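Local coordinates for protein putative exonuclease (PDB 3L0A) that binds zinc and is probably a hydrolase of the PDDEXK nuclease-like clan, perhaps an exonuclease, at residues 119-132 against 174-186. Sequence-based numbering, arbitrary orientation. Where two conformers were deposited one is given.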
loop_
_atom_site.group_PDB
_atom_site.type_symbol
_atom_site.label_atom_id
_atom_site.label_comp_id
_atom_site.label_asym_id
_atom_site.label_seq_id
_atom_site.Cartn_x
_atom_site.Cartn_y
_atom_site.Cartn_z
HETATM N N MSE A 119 4.282 20.298 -33.977
HETATM C CA MSE A 119 4.011 19.932 -35.391
HETATM C C MSE A 119 2.518 19.625 -35.561
HETATM O O MSE A 119 1.813 19.420 -34.574
HETATM C CB MSE A 119 4.847 18.714 -35.829
HETATM C CG MSE A 119 6.282 19.024 -36.128
HETATM SE SE MSE A 119 7.091 17.680 -37.223
HETATM C CE MSE A 119 8.894 18.389 -37.221
ATOM N N THR A 120 2.046 19.580 -36.803
ATOM C CA THR A 120 0.609 19.414 -37.058
ATOM C C THR A 120 0.379 18.444 -38.195
ATOM O O THR A 120 1.259 18.286 -39.045
ATOM C CB THR A 120 -0.045 20.800 -37.336
ATOM O OG1 THR A 120 -0.540 21.313 -36.097
ATOM C CG2 THR A 120 -1.188 20.764 -38.411
ATOM N N GLY A 121 -0.796 17.800 -38.199
ATOM C CA GLY A 121 -1.155 16.831 -39.243
ATOM C C GLY A 121 -2.618 16.432 -39.356
ATOM O O GLY A 121 -3.491 16.989 -38.695
ATOM N N GLU A 122 -2.863 15.463 -40.233
ATOM C CA GLU A 122 -4.210 14.945 -40.532
ATOM C C GLU A 122 -4.139 13.435 -40.370
ATOM O O GLU A 122 -3.237 12.800 -40.907
ATOM C CB GLU A 122 -4.637 15.298 -41.972
ATOM C CG GLU A 122 -5.891 14.542 -42.523
ATOM C CD GLU A 122 -7.125 15.433 -42.714
ATOM O OE1 GLU A 122 -7.181 16.179 -43.714
ATOM O OE2 GLU A 122 -8.047 15.366 -41.876
ATOM N N LEU A 123 -5.084 12.855 -39.626
ATOM C CA LEU A 123 -5.143 11.395 -39.422
ATOM C C LEU A 123 -6.546 10.927 -39.126
ATOM O O LEU A 123 -7.201 11.441 -38.215
ATOM C CB LEU A 123 -4.315 10.950 -38.217
ATOM C CG LEU A 123 -2.922 10.382 -38.396
ATOM C CD1 LEU A 123 -2.506 9.848 -37.045
ATOM C CD2 LEU A 123 -2.847 9.306 -39.476
ATOM N N PHE A 124 -6.987 9.917 -39.860
ATOM C CA PHE A 124 -8.204 9.201 -39.528
ATOM C C PHE A 124 -9.417 10.103 -39.276
ATOM O O PHE A 124 -10.286 9.738 -38.463
ATOM C CB PHE A 124 -8.000 8.340 -38.269
ATOM C CG PHE A 124 -6.784 7.467 -38.290
ATOM C CD1 PHE A 124 -6.408 6.782 -39.428
ATOM C CD2 PHE A 124 -6.049 7.275 -37.123
ATOM C CE1 PHE A 124 -5.283 5.965 -39.426
ATOM C CE2 PHE A 124 -4.955 6.460 -37.106
ATOM C CZ PHE A 124 -4.566 5.803 -38.260
ATOM N N GLY A 125 -9.486 11.267 -39.924
ATOM C CA GLY A 125 -10.680 12.128 -39.811
ATOM C C GLY A 125 -10.436 13.543 -39.300
ATOM O O GLY A 125 -11.077 14.478 -39.752
ATOM N N ALA A 126 -9.492 13.724 -38.388
ATOM C CA ALA A 126 -9.261 15.053 -37.797
ATOM C C ALA A 126 -7.865 15.594 -38.093
ATOM O O ALA A 126 -6.971 14.868 -38.543
ATOM C CB ALA A 126 -9.492 15.017 -36.255
ATOM N N LYS A 127 -7.701 16.883 -37.810
ATOM C CA LYS A 127 -6.389 17.480 -37.659
ATOM C C LYS A 127 -5.866 17.027 -36.284
ATOM O O LYS A 127 -6.663 16.858 -35.358
ATOM C CB LYS A 127 -6.496 19.010 -37.688
ATOM C CG LYS A 127 -7.222 19.600 -38.877
ATOM C CD LYS A 127 -7.229 21.140 -38.850
ATOM C CE LYS A 127 -5.991 21.736 -39.539
ATOM N NZ LYS A 127 -6.056 23.235 -39.719
ATOM N N TRP A 128 -4.549 16.827 -36.151
ATOM C CA TRP A 128 -3.898 16.495 -34.867
ATOM C C TRP A 128 -2.781 17.485 -34.527
ATOM O O TRP A 128 -2.320 18.212 -35.393
ATOM C CB TRP A 128 -3.269 15.104 -34.918
ATOM C CG TRP A 128 -4.229 13.949 -34.942
ATOM C CD1 TRP A 128 -5.116 13.642 -35.932
ATOM C CD2 TRP A 128 -4.358 12.921 -33.954
ATOM N NE1 TRP A 128 -5.812 12.503 -35.615
ATOM C CE2 TRP A 128 -5.371 12.033 -34.408
ATOM C CE3 TRP A 128 -3.738 12.676 -32.720
ATOM C CZ2 TRP A 128 -5.787 10.904 -33.666
ATOM C CZ3 TRP A 128 -4.150 11.550 -31.961
ATOM C CH2 TRP A 128 -5.164 10.677 -32.448
ATOM N N LYS A 129 -2.343 17.495 -33.267
ATOM C CA LYS A 129 -1.158 18.255 -32.851
ATOM C C LYS A 129 -0.256 17.392 -31.985
ATOM O O LYS A 129 -0.734 16.535 -31.283
ATOM C CB LYS A 129 -1.536 19.492 -32.044
ATOM C CG LYS A 129 -2.480 19.254 -30.877
ATOM C CD LYS A 129 -2.784 20.594 -30.206
ATOM C CE LYS A 129 -3.867 20.526 -29.108
ATOM N NZ LYS A 129 -3.290 20.422 -27.735
ATOM N N ILE A 130 1.048 17.630 -32.073
ATOM C CA ILE A 130 2.040 16.990 -31.192
ATOM C C ILE A 130 3.038 18.037 -30.714
ATOM O O ILE A 130 3.198 19.095 -31.344
ATOM C CB ILE A 130 2.796 15.833 -31.897
ATOM C CG1 ILE A 130 3.561 16.356 -33.121
ATOM C CG2 ILE A 130 1.813 14.699 -32.328
ATOM C CD1 ILE A 130 4.883 15.621 -33.382
ATOM N N LYS A 131 3.697 17.728 -29.604
ATOM C CA LYS A 131 4.730 18.564 -29.007
ATOM C C LYS A 131 5.778 17.616 -28.409
ATOM O O LYS A 131 5.479 16.875 -27.483
ATOM C CB LYS A 131 4.151 19.475 -27.926
ATOM C CG LYS A 131 5.108 20.560 -27.511
ATOM C CD LYS A 131 4.481 21.677 -26.666
ATOM C CE LYS A 131 4.141 21.172 -25.274
ATOM N NZ LYS A 131 4.288 22.258 -24.268
HETATM N N MSE A 132 6.992 17.612 -28.944
HETATM C CA MSE A 132 7.977 16.554 -28.636
HETATM C C MSE A 132 9.056 17.090 -27.680
HETATM O O MSE A 132 9.555 18.192 -27.861
HETATM C CB MSE A 132 8.628 16.063 -29.943
HETATM C CG MSE A 132 7.668 15.584 -31.038
HETATM SE SE MSE A 132 8.632 15.093 -32.679
HETATM C CE MSE A 132 8.614 16.847 -33.523
ATOM N N GLY A 174 4.058 7.252 -29.262
ATOM C CA GLY A 174 5.126 7.072 -30.212
ATOM C C GLY A 174 4.640 6.972 -31.650
ATOM O O GLY A 174 5.191 7.631 -32.522
ATOM N N ALA A 175 3.586 6.173 -31.864
ATOM C CA ALA A 175 3.003 5.935 -33.189
ATOM C C ALA A 175 2.528 7.194 -33.877
ATOM O O ALA A 175 2.808 7.380 -35.084
ATOM C CB ALA A 175 1.888 4.940 -33.127
ATOM N N VAL A 176 1.847 8.054 -33.121
ATOM C CA VAL A 176 1.259 9.281 -33.661
ATOM C C VAL A 176 2.359 10.276 -33.921
ATOM O O VAL A 176 2.505 10.784 -35.038
ATOM C CB VAL A 176 0.239 9.896 -32.691
ATOM C CG1 VAL A 176 -0.117 11.322 -33.103
ATOM C CG2 VAL A 176 -0.995 9.030 -32.634
ATOM N N TYR A 177 3.197 10.486 -32.915
ATOM C CA TYR A 177 4.353 11.378 -33.053
ATOM C C TYR A 177 5.151 11.050 -34.331
ATOM O O TYR A 177 5.372 11.929 -35.143
ATOM C CB TYR A 177 5.263 11.283 -31.818
ATOM C CG TYR A 177 4.815 12.074 -30.580
ATOM C CD1 TYR A 177 3.471 12.261 -30.270
ATOM C CD2 TYR A 177 5.747 12.588 -29.699
ATOM C CE1 TYR A 177 3.081 12.976 -29.166
ATOM C CE2 TYR A 177 5.359 13.311 -28.585
ATOM C CZ TYR A 177 4.010 13.491 -28.316
ATOM O OH TYR A 177 3.617 14.180 -27.184
ATOM N N GLN A 178 5.520 9.776 -34.509
ATOM C CA GLN A 178 6.230 9.280 -35.696
ATOM C C GLN A 178 5.545 9.629 -37.022
ATOM O O GLN A 178 6.189 10.128 -37.983
ATOM C CB GLN A 178 6.375 7.750 -35.606
ATOM C CG GLN A 178 7.278 7.084 -36.684
ATOM C CD GLN A 178 7.416 5.568 -36.492
ATOM O OE1 GLN A 178 6.425 4.837 -36.528
ATOM N NE2 GLN A 178 8.657 5.099 -36.275
ATOM N N GLU A 179 4.259 9.318 -37.092
ATOM C CA GLU A 179 3.457 9.541 -38.277
ATOM C C GLU A 179 3.304 11.014 -38.599
ATOM O O GLU A 179 3.401 11.374 -39.770
ATOM C CB GLU A 179 2.078 8.874 -38.119
ATOM C CG GLU A 179 0.991 9.248 -39.141
ATOM C CD GLU A 179 1.382 9.020 -40.599
ATOM O OE1 GLU A 179 2.348 8.264 -40.893
ATOM O OE2 GLU A 179 0.695 9.605 -41.472
ATOM N N ILE A 180 3.058 11.868 -37.607
ATOM C CA ILE A 180 2.900 13.312 -37.872
ATOM C C ILE A 180 4.209 13.928 -38.368
ATOM O O ILE A 180 4.185 14.692 -39.326
ATOM C CB ILE A 180 2.326 14.103 -36.674
ATOM C CG1 ILE A 180 0.941 13.559 -36.280
ATOM C CG2 ILE A 180 2.168 15.576 -36.986
ATOM C CD1 ILE A 180 -0.145 13.762 -37.324
ATOM N N VAL A 181 5.342 13.569 -37.751
ATOM C CA VAL A 181 6.673 13.955 -38.267
ATOM C C VAL A 181 6.815 13.478 -39.725
ATOM O O VAL A 181 7.329 14.201 -40.599
ATOM C CB VAL A 181 7.846 13.385 -37.372
ATOM C CG1 VAL A 181 9.217 13.615 -37.986
ATOM C CG2 VAL A 181 7.813 13.964 -35.897
ATOM N N ARG A 182 6.334 12.275 -40.000
ATOM C CA ARG A 182 6.448 11.753 -41.333
ATOM C C ARG A 182 5.650 12.592 -42.315
ATOM O O ARG A 182 6.065 12.720 -43.428
ATOM C CB ARG A 182 6.011 10.297 -41.409
ATOM C CG ARG A 182 6.406 9.620 -42.733
ATOM C CD ARG A 182 5.675 8.288 -42.950
ATOM N NE ARG A 182 4.241 8.511 -42.988
ATOM C CZ ARG A 182 3.577 9.038 -44.013
ATOM N NH1 ARG A 182 4.196 9.379 -45.137
ATOM N NH2 ARG A 182 2.271 9.219 -43.926
ATOM N N GLN A 183 4.525 13.173 -41.909
ATOM C CA GLN A 183 3.731 14.004 -42.831
ATOM C C GLN A 183 4.330 15.405 -43.047
ATOM O O GLN A 183 3.976 16.084 -44.001
ATOM C CB GLN A 183 2.295 14.170 -42.327
ATOM C CG GLN A 183 1.509 12.886 -42.129
ATOM C CD GLN A 183 0.127 13.144 -41.572
ATOM O OE1 GLN A 183 -0.301 14.285 -41.461
ATOM N NE2 GLN A 183 -0.578 12.082 -41.213
ATOM N N ASN A 184 5.213 15.837 -42.143
ATOM C CA ASN A 184 5.912 17.122 -42.268
ATOM C C ASN A 184 7.269 16.941 -42.917
ATOM O O ASN A 184 7.669 17.754 -43.712
ATOM C CB ASN A 184 6.145 17.762 -40.888
ATOM C CG ASN A 184 4.873 18.316 -40.256
ATOM O OD1 ASN A 184 4.379 19.381 -40.633
ATOM N ND2 ASN A 184 4.364 17.614 -39.273
ATOM N N THR A 185 7.973 15.876 -42.543
ATOM C CA THR A 185 9.361 15.663 -42.956
ATOM C C THR A 185 9.593 14.686 -44.105
ATOM O O THR A 185 10.601 14.800 -44.775
ATOM C CB THR A 185 10.213 15.135 -41.785
ATOM O OG1 THR A 185 10.478 16.220 -40.904
ATOM C CG2 THR A 185 11.570 14.578 -42.263
ATOM N N GLY A 186 8.714 13.693 -44.263
ATOM C CA GLY A 186 8.951 12.549 -45.151
ATOM C C GLY A 186 9.721 11.421 -44.469
ATOM O O GLY A 186 9.697 10.269 -44.944
HETATM O O HOH W 1 3.241 21.045 -38.647
HETATM O O HOH W 2 1.673 16.259 -27.514
#
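Gln183 reads the backbone of Glu122 with both ends of its amide: OE1 accepts from Glu122 N at 3.1 Å, nearly straight (171°) and on a lone pair, while NE2 gives a 2.8 Å bond to Glu122 O. Next to it, Asn184 ND2 reaches Thr120 O at 3.2 Å and also donates to Ile180 O. Ile180 CD1 rests on Gly121 CA (3.8 Å), where a side chain on the strand would collide with it. Residues 174-185 of helix 170-185 cross the hairpin segments 119-123 and 126-132 at roughly a right angle; the hairpin belongs to the mixed sheet of the PDDEXK-like domain, and the helix packs against it. Deeper in, Ile130 sets CB over one face of the Tyr177 ring, offset toward its rim; with CG1 between backbone N and carbonyl carbon (chi1 61°), CG2 is left to touch CD1 of that ring at 3.6 Å. The Tyr177 hydroxyl is hydrogen-bonded to Gln173 NE2 one turn earlier. Val176 CG1 meets both Ile130 CG2 and Trp128 CE3. In the second shell, Glu179 OE2 takes the other N-H of Gln183 NE2 at 2.8 Å, and Arg182 grips the same carboxylate side-on. A leucine in place of Gln183 would probably leave Glu122 N and O without these partners and Glu179 with Arg182 alone of the two.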